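Local coordinates for L-arabinose ABC transporter, periplasmic L-arabinose-binding protein (Burkholderia thailandensis, PDB 4KZK) that binds beta-D-galactose between its two lobes and probably delivers L-arabinose and related sugars to an ABC transporter, at residues Ala92-Lys103 with Gly116-Val127; Thr257-Gly267 with Pro280-Leu289. One frame throughout, in Å; residues are numbered along the deposited sequence. Where two conformers were deposited one is given.

Interaction 1 of 2, residues Ala92-Lys103 with Gly116-Val127. With GAL (beta-D-galactopyranose), chain B.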
loop_
_atom_site.group_PDB
_atom_site.type_symbol
_atom_site.label_atom_id
_atom_site.label_comp_id
_atom_site.label_asym_id
_atom_site.label_seq_id
_atom_site.Cartn_x
_atom_site.Cartn_y
_atom_site.Cartn_z
ATOM N N ALA A 92 -10.461 14.098 21.456
ATOM C CA ALA A 92 -10.063 12.730 21.191
ATOM C C ALA A 92 -8.961 12.319 22.153
ATOM O O ALA A 92 -8.134 13.149 22.537
ATOM C CB ALA A 92 -9.579 12.608 19.752
ATOM N N GLN A 93 -8.948 11.051 22.566
ATOM C CA GLN A 93 -7.891 10.550 23.442
ATOM C C GLN A 93 -6.843 9.723 22.702
ATOM O O GLN A 93 -5.867 9.280 23.297
ATOM C CB GLN A 93 -8.470 9.721 24.599
ATOM C CG GLN A 93 -9.495 10.460 25.464
ATOM C CD GLN A 93 -10.923 10.262 24.983
ATOM O OE1 GLN A 93 -11.160 9.608 23.979
ATOM N NE2 GLN A 93 -11.882 10.813 25.716
ATOM N N GLY A 94 -7.034 9.505 21.406
ATOM C CA GLY A 94 -6.043 8.789 20.622
ATOM C C GLY A 94 -6.175 9.060 19.144
ATOM O O GLY A 94 -7.232 9.474 18.687
ATOM N N VAL A 95 -5.093 8.794 18.415
ATOM C CA VAL A 95 -5.075 8.929 16.952
ATOM C C VAL A 95 -4.222 7.809 16.333
ATOM O O VAL A 95 -3.095 7.497 16.793
ATOM C CB VAL A 95 -4.544 10.332 16.531
ATOM C CG1 VAL A 95 -3.187 10.626 17.156
ATOM C CG2 VAL A 95 -4.495 10.493 15.001
ATOM N N ILE A 96 -4.770 7.229 15.269
ATOM C CA ILE A 96 -4.065 6.281 14.408
ATOM C C ILE A 96 -3.837 7.010 13.091
ATOM O O ILE A 96 -4.761 7.639 12.576
ATOM C CB ILE A 96 -4.907 5.012 14.199
ATOM C CG1 ILE A 96 -5.156 4.286 15.530
ATOM C CG2 ILE A 96 -4.254 4.075 13.200
ATOM C CD1 ILE A 96 -6.316 3.322 15.509
ATOM N N ILE A 97 -2.614 6.989 12.594
ATOM C CA ILE A 97 -2.293 7.801 11.418
ATOM C C ILE A 97 -1.418 7.055 10.412
ATOM O O ILE A 97 -0.487 6.366 10.800
ATOM C CB ILE A 97 -1.637 9.145 11.827
ATOM C CG1 ILE A 97 -1.372 10.041 10.603
ATOM C CG2 ILE A 97 -0.373 8.930 12.668
ATOM C CD1 ILE A 97 -1.153 11.501 10.927
ATOM N N CYS A 98 -1.750 7.210 9.135
ATOM C CA CYS A 98 -0.832 6.887 8.047
ATOM C C CYS A 98 -0.428 8.227 7.463
ATOM O O CYS A 98 -1.186 8.821 6.704
ATOM C CB CYS A 98 -1.457 6.001 6.968
ATOM S SG CYS A 98 -0.217 5.605 5.677
ATOM N N ALA A 99 0.735 8.713 7.864
ATOM C CA ALA A 99 1.167 10.046 7.494
ATOM C C ALA A 99 1.584 10.094 6.029
ATOM O O ALA A 99 2.017 9.100 5.461
ATOM C CB ALA A 99 2.306 10.489 8.400
ATOM N N PRO A 100 1.515 11.283 5.401
ATOM C CA PRO A 100 1.899 11.444 4.009
ATOM C C PRO A 100 3.413 11.559 3.838
ATOM O O PRO A 100 3.904 11.472 2.721
ATOM C CB PRO A 100 1.204 12.747 3.617
ATOM C CG PRO A 100 1.097 13.510 4.868
ATOM C CD PRO A 100 0.921 12.507 5.955
ATOM N N ASP A 101 4.114 11.806 4.949
ATOM C CA ASP A 101 5.565 11.944 4.985
ATOM C C ASP A 101 5.982 11.397 6.350
ATOM O O ASP A 101 5.724 12.018 7.366
ATOM C CB ASP A 101 5.960 13.426 4.849
ATOM C CG ASP A 101 7.463 13.671 5.027
ATOM O OD1 ASP A 101 8.222 12.714 5.289
ATOM O OD2 ASP A 101 7.889 14.835 4.839
ATOM N N VAL A 102 6.623 10.237 6.350
ATOM C CA VAL A 102 6.973 9.572 7.621
ATOM C C VAL A 102 7.963 10.379 8.460
ATOM O O VAL A 102 8.044 10.196 9.668
ATOM C CB VAL A 102 7.493 8.125 7.410
ATOM C CG1 VAL A 102 6.350 7.210 6.952
ATOM C CG2 VAL A 102 8.645 8.047 6.432
ATOM N N LYS A 103 8.687 11.297 7.826
ATOM C CA LYS A 103 9.618 12.171 8.551
ATOM C C LYS A 103 8.932 13.257 9.392
ATOM O O LYS A 103 9.604 13.945 10.163
ATOM C CB LYS A 103 10.656 12.771 7.591
ATOM C CG LYS A 103 11.605 11.712 7.031
ATOM C CD LYS A 103 12.828 12.326 6.395
ATOM C CE LYS A 103 12.623 12.538 4.909
ATOM N NZ LYS A 103 12.940 11.310 4.131
ATOM N N GLY A 116 -2.674 15.249 24.790
ATOM C CA GLY A 116 -3.168 14.087 25.522
ATOM C C GLY A 116 -3.803 13.021 24.646
ATOM O O GLY A 116 -4.828 12.432 25.009
ATOM N N MET A 117 -3.194 12.775 23.485
ATOM C CA MET A 117 -3.669 11.755 22.558
ATOM C C MET A 117 -2.605 10.678 22.439
ATOM O O MET A 117 -1.477 10.978 22.077
ATOM C CB MET A 117 -3.935 12.377 21.177
ATOM C CG MET A 117 -5.126 13.322 21.126
ATOM S SD MET A 117 -5.600 13.787 19.450
ATOM C CE MET A 117 -4.400 15.067 19.111
ATOM N N LYS A 118 -2.955 9.427 22.729
ATOM C CA LYS A 118 -2.057 8.310 22.432
ATOM C C LYS A 118 -1.924 8.205 20.925
ATOM O O LYS A 118 -2.880 8.517 20.218
ATOM C CB LYS A 118 -2.591 7.015 23.021
ATOM C CG LYS A 118 -2.437 7.021 24.532
ATOM C CD LYS A 118 -3.076 5.846 25.228
ATOM C CE LYS A 118 -2.619 5.768 26.675
ATOM N NZ LYS A 118 -3.108 6.913 27.481
ATOM N N LEU A 119 -0.734 7.811 20.474
ATOM C CA LEU A 119 -0.369 7.829 19.053
ATOM C C LEU A 119 0.045 6.439 18.559
ATOM O O LEU A 119 0.946 5.817 19.125
ATOM C CB LEU A 119 0.785 8.815 18.829
ATOM C CG LEU A 119 1.406 8.843 17.429
ATOM C CD1 LEU A 119 0.403 9.283 16.380
ATOM C CD2 LEU A 119 2.652 9.707 17.400
ATOM N N MET A 120 -0.592 6.004 17.465
ATOM C CA MET A 120 -0.298 4.747 16.776
ATOM C C MET A 120 -0.198 5.025 15.277
ATOM O O MET A 120 -0.884 5.894 14.777
ATOM C CB MET A 120 -1.434 3.763 17.022
ATOM C CG MET A 120 -1.287 2.421 16.334
ATOM S SD MET A 120 -2.636 1.347 16.831
ATOM C CE MET A 120 -2.238 1.091 18.556
ATOM N N SER A 121 0.685 4.306 14.597
ATOM C CA SER A 121 0.821 4.425 13.135
ATOM C C SER A 121 0.305 3.181 12.440
ATOM O O SER A 121 0.303 2.068 12.998
ATOM C CB SER A 121 2.274 4.696 12.732
ATOM O OG SER A 121 3.101 3.678 13.209
ATOM N N VAL A 122 -0.143 3.373 11.211
ATOM C CA VAL A 122 -0.598 2.267 10.369
ATOM C C VAL A 122 -0.020 2.479 8.973
ATOM O O VAL A 122 0.055 3.617 8.485
ATOM C CB VAL A 122 -2.145 2.127 10.403
ATOM C CG1 VAL A 122 -2.842 3.317 9.779
ATOM C CG2 VAL A 122 -2.585 0.815 9.782
ATOM N N ASP A 123 0.392 1.365 8.365
ATOM C CA ASP A 123 0.932 1.260 7.005
ATOM C C ASP A 123 2.340 1.789 6.872
ATOM O O ASP A 123 3.237 1.029 6.576
ATOM C CB ASP A 123 -0.007 1.888 5.977
ATOM C CG ASP A 123 -1.406 1.370 6.125
ATOM O OD1 ASP A 123 -1.583 0.130 6.007
ATOM O OD2 ASP A 123 -2.323 2.154 6.417
ATOM N N ASP A 124 2.521 3.079 7.127
ATOM C CA ASP A 124 3.765 3.771 6.890
ATOM C C ASP A 124 4.342 4.189 8.229
ATOM O O ASP A 124 3.802 5.058 8.903
ATOM C CB ASP A 124 3.561 4.980 6.004
ATOM C CG ASP A 124 2.984 4.649 4.621
ATOM O OD1 ASP A 124 2.752 3.453 4.340
ATOM O OD2 ASP A 124 2.772 5.607 3.837
ATOM N N GLN A 125 5.462 3.575 8.608
ATOM C CA GLN A 125 6.019 3.752 9.946
ATOM C C GLN A 125 6.716 5.095 10.094
ATOM O O GLN A 125 7.530 5.476 9.256
ATOM C CB GLN A 125 6.986 2.596 10.282
ATOM C CG GLN A 125 7.386 2.549 11.749
ATOM C CD GLN A 125 8.240 1.333 12.083
ATOM O OE1 GLN A 125 8.886 0.735 11.196
ATOM N NE2 GLN A 125 8.241 0.951 13.350
ATOM N N LEU A 126 6.414 5.802 11.185
ATOM C CA LEU A 126 7.004 7.118 11.431
ATOM C C LEU A 126 8.494 6.962 11.786
ATOM O O LEU A 126 8.884 5.978 12.432
ATOM C CB LEU A 126 6.243 7.834 12.552
ATOM C CG LEU A 126 4.759 8.143 12.294
ATOM C CD1 LEU A 126 4.130 8.731 13.550
ATOM C CD2 LEU A 126 4.587 9.075 11.121
ATOM N N VAL A 127 9.313 7.922 11.357
ATOM C CA VAL A 127 10.771 7.863 11.570
ATOM C C VAL A 127 11.320 9.204 12.004
ATOM O O VAL A 127 10.683 10.248 11.825
ATOM C CB VAL A 127 11.545 7.434 10.296
ATOM C CG1 VAL A 127 11.063 6.080 9.800
ATOM C CG2 VAL A 127 11.438 8.505 9.206
HETATM C C1 GAL B . 0.546 2.212 2.033
HETATM C C2 GAL B . -0.028 2.360 0.626
HETATM C C3 GAL B . -1.425 1.726 0.606
HETATM C C4 GAL B . -1.349 0.292 1.122
HETATM C C5 GAL B . -0.738 0.296 2.512
HETATM C C6 GAL B . -0.575 -1.115 3.060
HETATM O O1 GAL B . 1.875 2.692 1.995
HETATM O O2 GAL B . -0.099 3.734 0.322
HETATM O O3 GAL B . -1.999 1.771 -0.706
HETATM O O4 GAL B . -0.625 -0.524 0.234
HETATM O O5 GAL B . 0.568 0.847 2.422
HETATM O O6 GAL B . 0.001 -1.090 4.356
HETATM O O HOH W 1 -4.908 9.467 26.009
HETATM O O HOH W 2 2.168 7.124 9.739
HETATM O O HOH W 3 3.934 8.023 3.652
HETATM O O HOH W 4 11.961 12.948 11.187
#
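L119 lays one methyl, CD1, into the notch between V95 and I97: it sits 3.9 Å from CG1 of V95 and 3.8 Å from CG2 of I97, the two branches that line its side of the sheet. CG lies opposite the backbone N (chi1 173°), and the turn at chi2 (63°) swings CD1 toward the two branches. On the other face the roles swap. I96 is the bump, its CG1 running alongside M120 while CG2 meets CG1 of V122 at 3.8 Å. Between these two layers the parallel strands 94-98 and 118-122 are laced by five backbone hydrogen bonds, from K118 N to Q93 O at one end to V122 N and I97 O at the other.

Past the strands the chains part and meet again. SG of C98 lies 3.5 Å from CG of D124; OD1 of that carboxylate accepts from galactose O1, while OD2 is salt-bridged to K44. D123 receives O6 on OD1, which H294 and W50 also bond. Water 2 fills in between the diverging chains, bound by I97 O, A99 N and D124 O. Further on, V102 pushes CG1 to 3.1 Å from the carbonyl oxygen of Q125, a tight fit, and V127 N closes the loop onto V102 O with a nearly straight bond (173°).

This is a right-handed beta-alpha-beta crossover through helix 105-114. Strand 38-43 pairs with the far edge of 94-98, helix 77-89 packs on V95 and I97, and helix 291-308 lies against M120 and V122.

Interaction 2 of 2, residues Thr257-Gly267 with Pro280-Leu289. With GAL (beta-D-galactopyranose), chain B.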
loop_
_atom_site.group_PDB
_atom_site.type_symbol
_atom_site.label_atom_id
_atom_site.label_comp_id
_atom_site.label_asym_id
_atom_site.label_seq_id
_atom_site.Cartn_x
_atom_site.Cartn_y
_atom_site.Cartn_z
ATOM N N THR A 257 -2.767 -6.357 -23.016
ATOM C CA THR A 257 -2.813 -7.451 -22.065
ATOM C C THR A 257 -1.998 -8.682 -22.459
ATOM O O THR A 257 -1.470 -9.357 -21.590
ATOM C CB THR A 257 -4.254 -7.858 -21.720
ATOM O OG1 THR A 257 -4.219 -8.744 -20.599
ATOM C CG2 THR A 257 -4.949 -8.518 -22.918
ATOM N N ASP A 258 -1.845 -8.962 -23.745
ATOM C CA ASP A 258 -1.037 -10.118 -24.130
ATOM C C ASP A 258 0.461 -9.934 -23.882
ATOM O O ASP A 258 1.190 -10.921 -23.736
ATOM C CB ASP A 258 -1.265 -10.468 -25.602
ATOM C CG ASP A 258 -2.658 -11.044 -25.868
ATOM O OD1 ASP A 258 -3.320 -11.541 -24.928
ATOM O OD2 ASP A 258 -3.075 -11.026 -27.039
ATOM N N ASP A 259 0.902 -8.683 -23.806
ATOM C CA ASP A 259 2.317 -8.351 -23.705
ATOM C C ASP A 259 2.689 -7.736 -22.372
ATOM O O ASP A 259 3.835 -7.355 -22.184
ATOM C CB ASP A 259 2.708 -7.412 -24.851
ATOM C CG ASP A 259 2.607 -8.083 -26.206
ATOM O OD1 ASP A 259 2.871 -9.305 -26.302
ATOM O OD2 ASP A 259 2.236 -7.387 -27.160
ATOM N N MET A 260 1.736 -7.698 -21.435
ATOM C CA MET A 260 1.964 -7.088 -20.108
ATOM C C MET A 260 1.406 -7.966 -18.996
ATOM O O MET A 260 0.235 -8.315 -19.029
ATOM C CB MET A 260 1.300 -5.705 -20.024
ATOM C CG MET A 260 1.235 -5.101 -18.607
ATOM S SD MET A 260 2.839 -4.698 -17.875
ATOM C CE MET A 260 3.373 -3.253 -18.782
ATOM N N ILE A 261 2.238 -8.309 -18.016
ATOM C CA ILE A 261 1.749 -8.948 -16.779
ATOM C C ILE A 261 2.103 -8.044 -15.605
ATOM O O ILE A 261 3.274 -7.905 -15.257
ATOM C CB ILE A 261 2.354 -10.349 -16.568
ATOM C CG1 ILE A 261 2.008 -11.247 -17.752
ATOM C CG2 ILE A 261 1.860 -10.950 -15.265
ATOM C CD1 ILE A 261 2.803 -12.527 -17.763
ATOM N N ALA A 262 1.089 -7.437 -15.009
ATOM C CA ALA A 262 1.272 -6.522 -13.901
ATOM C C ALA A 262 0.528 -7.037 -12.691
ATOM O O ALA A 262 -0.608 -7.472 -12.812
ATOM C CB ALA A 262 0.762 -5.138 -14.287
ATOM N N VAL A 263 1.175 -6.975 -11.527
ATOM C CA VAL A 263 0.554 -7.449 -10.282
ATOM C C VAL A 263 0.747 -6.381 -9.223
ATOM O O VAL A 263 1.869 -5.908 -9.000
ATOM C CB VAL A 263 1.156 -8.804 -9.826
ATOM C CG1 VAL A 263 0.680 -9.198 -8.428
ATOM C CG2 VAL A 263 0.832 -9.884 -10.832
ATOM N N GLY A 264 -0.350 -5.989 -8.596
ATOM C CA GLY A 264 -0.342 -4.982 -7.559
ATOM C C GLY A 264 -0.320 -5.524 -6.154
ATOM O O GLY A 264 -0.105 -6.722 -5.941
ATOM N N ILE A 265 -0.505 -4.603 -5.211
ATOM C CA ILE A 265 -0.656 -4.891 -3.782
ATOM C C ILE A 265 -1.845 -4.080 -3.261
ATOM O O ILE A 265 -1.943 -2.884 -3.562
ATOM C CB ILE A 265 0.605 -4.536 -2.980
ATOM C CG1 ILE A 265 1.784 -5.384 -3.454
ATOM C CG2 ILE A 265 0.355 -4.689 -1.494
ATOM C CD1 ILE A 265 3.119 -4.862 -2.958
ATOM N N ASN A 266 -2.736 -4.782 -2.550
ATOM C CA ASN A 266 -3.873 -4.304 -1.733
ATOM C C ASN A 266 -5.079 -5.192 -1.951
ATOM O O ASN A 266 -5.664 -5.671 -1.016
ATOM C CB ASN A 266 -4.284 -2.867 -1.986
ATOM C CG ASN A 266 -3.319 -1.865 -1.424
ATOM O OD1 ASN A 266 -2.445 -2.206 -0.628
ATOM N ND2 ASN A 266 -3.498 -0.599 -1.807
ATOM N N GLY A 267 -5.421 -5.415 -3.209
ATOM C CA GLY A 267 -6.592 -6.213 -3.556
ATOM C C GLY A 267 -7.922 -5.538 -3.258
ATOM O O GLY A 267 -8.962 -6.191 -3.115
ATOM N N PRO A 280 -10.294 -8.270 -20.305
ATOM C CA PRO A 280 -9.206 -8.209 -19.338
ATOM C C PRO A 280 -8.084 -7.265 -19.777
ATOM O O PRO A 280 -7.829 -7.088 -20.961
ATOM C CB PRO A 280 -8.714 -9.665 -19.253
ATOM C CG PRO A 280 -9.869 -10.488 -19.707
ATOM C CD PRO A 280 -10.636 -9.655 -20.682
ATOM N N THR A 281 -7.466 -6.623 -18.797
ATOM C CA THR A 281 -6.345 -5.720 -18.992
ATOM C C THR A 281 -5.078 -6.397 -18.495
ATOM O O THR A 281 -5.127 -7.480 -17.871
ATOM C CB THR A 281 -6.548 -4.442 -18.152
ATOM O OG1 THR A 281 -6.504 -4.796 -16.759
ATOM C CG2 THR A 281 -7.897 -3.807 -18.453
ATOM N N GLY A 282 -3.958 -5.727 -18.718
ATOM C CA GLY A 282 -2.651 -6.164 -18.252
ATOM C C GLY A 282 -2.476 -6.205 -16.749
ATOM O O GLY A 282 -1.470 -6.723 -16.277
ATOM N N PHE A 283 -3.440 -5.664 -15.994
ATOM C CA PHE A 283 -3.478 -5.845 -14.553
ATOM C C PHE A 283 -4.008 -7.262 -14.284
ATOM O O PHE A 283 -5.222 -7.513 -14.351
ATOM C CB PHE A 283 -4.360 -4.793 -13.921
ATOM C CG PHE A 283 -4.252 -4.736 -12.429
ATOM C CD1 PHE A 283 -4.955 -5.616 -11.636
ATOM C CD2 PHE A 283 -3.415 -3.809 -11.822
ATOM C CE1 PHE A 283 -4.859 -5.557 -10.265
ATOM C CE2 PHE A 283 -3.313 -3.748 -10.442
ATOM C CZ PHE A 283 -4.024 -4.639 -9.666
ATOM N N PHE A 284 -3.069 -8.164 -13.994
ATOM C CA PHE A 284 -3.331 -9.590 -13.946
ATOM C C PHE A 284 -3.773 -10.028 -12.554
ATOM O O PHE A 284 -4.617 -10.894 -12.383
ATOM C CB PHE A 284 -2.069 -10.338 -14.354
ATOM C CG PHE A 284 -2.142 -11.798 -14.080
ATOM C CD1 PHE A 284 -2.937 -12.610 -14.839
ATOM C CD2 PHE A 284 -1.434 -12.348 -13.023
ATOM C CE1 PHE A 284 -3.025 -13.964 -14.557
ATOM C CE2 PHE A 284 -1.534 -13.688 -12.724
ATOM C CZ PHE A 284 -2.323 -14.501 -13.499
ATOM N N GLY A 285 -3.174 -9.447 -11.532
ATOM C CA GLY A 285 -3.469 -9.892 -10.176
ATOM C C GLY A 285 -3.041 -8.878 -9.146
ATOM O O GLY A 285 -2.470 -7.842 -9.484
ATOM N N SER A 286 -3.314 -9.193 -7.873
ATOM C CA SER A 286 -2.923 -8.327 -6.769
ATOM C C SER A 286 -2.709 -9.142 -5.523
ATOM O O SER A 286 -3.355 -10.176 -5.351
ATOM C CB SER A 286 -4.031 -7.297 -6.524
ATOM O OG SER A 286 -3.724 -6.420 -5.468
ATOM N N ILE A 287 -1.832 -8.691 -4.630
ATOM C CA ILE A 287 -1.723 -9.368 -3.334
ATOM C C ILE A 287 -2.751 -8.746 -2.399
ATOM O O ILE A 287 -2.638 -7.557 -2.014
ATOM C CB ILE A 287 -0.304 -9.288 -2.723
ATOM C CG1 ILE A 287 0.771 -9.758 -3.706
ATOM C CG2 ILE A 287 -0.267 -10.066 -1.409
ATOM C CD1 ILE A 287 0.558 -11.162 -4.231
ATOM N N LEU A 288 -3.755 -9.546 -2.067
ATOM C CA LEU A 288 -4.854 -9.147 -1.228
ATOM C C LEU A 288 -4.357 -8.994 0.203
ATOM O O LEU A 288 -3.845 -9.960 0.780
ATOM C CB LEU A 288 -5.967 -10.197 -1.276
ATOM C CG LEU A 288 -7.166 -9.951 -0.372
ATOM C CD1 LEU A 288 -7.958 -8.718 -0.795
ATOM C CD2 LEU A 288 -8.094 -11.168 -0.331
ATOM N N LEU A 289 -4.492 -7.788 0.727
ATOM C CA LEU A 289 -4.244 -7.486 2.132
ATOM C C LEU A 289 -5.539 -7.500 2.952
ATOM O O LEU A 289 -6.650 -7.574 2.419
ATOM C CB LEU A 289 -3.580 -6.112 2.243
ATOM C CG LEU A 289 -2.275 -5.927 1.465
ATOM C CD1 LEU A 289 -1.780 -4.511 1.689
ATOM C CD2 LEU A 289 -1.185 -6.937 1.796
HETATM C C1 GAL B . 0.546 2.212 2.033
HETATM C C2 GAL B . -0.028 2.360 0.626
HETATM C C3 GAL B . -1.425 1.726 0.606
HETATM C C4 GAL B . -1.349 0.292 1.122
HETATM C C5 GAL B . -0.738 0.296 2.512
HETATM C C6 GAL B . -0.575 -1.115 3.060
HETATM O O1 GAL B . 1.875 2.692 1.995
HETATM O O2 GAL B . -0.099 3.734 0.322
HETATM O O3 GAL B . -1.999 1.771 -0.706
HETATM O O4 GAL B . -0.625 -0.524 0.234
HETATM O O5 GAL B . 0.568 0.847 2.422
HETATM O O6 GAL B . 0.001 -1.090 4.356
HETATM O O HOH W 5 -7.788 -5.562 0.825
#
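A262 and F283 open a parallel pairing of strands 260-264 and 283-288, joined through helix 269-276 as a beta-alpha-beta unit of the periplasmic binding protein fold. Among the backbone bonds, A262 O is the irregular point: it takes a 2.8 Å bond from F284 N and a weak one from G285 N, where a beta bulge shifts the register by one residue. Beyond it, G264 N bonds G285 O, I287 N bonds G264 O and, past the corner at I265, N266 N reaches I287 O and L289 N reaches N266 O.

Apolar contacts gather on one face. V263 meets the edge of the F284 ring, CG2 to CD2 4.0 Å, while I261 lies beside CB of the same residue. CG2 of I265 touches CD1 of L289 at 3.8 Å. On the opposite face the F283 ring reaches beside G264, and helix 240-252 packs against it.

Polar side chains work at two places. S286 OG receives a weak bond from G267 N, and D240 bonds both atoms. At the sugar, N266 grips two hydroxyls with one amide: OD1 accepts from O4 at 2.6 Å, and ND2 donates to O3 at 3.0 Å, nearly straight at 170°.

Both contacts are mostly buried pairs of parallel strands in the same mixed sheet, each closed by a helical crossover, and they lie on opposite sides of the chain's centre with about 30 Å between their centres. The loops that follow their strands converge on one galactose without touching each other, about 6 Å apart at their nearest atoms. Interaction 1 is the larger, 969 against 765 Å², and aliphatic side chains interlock on both of its faces; interaction 2 relies more on glycines, aromatic rings and a bulge. Their sugar chemistry differs too: two carboxylates accept from O1 and O6 in interaction 1, whereas a single neutral amide both accepts and donates in interaction 2.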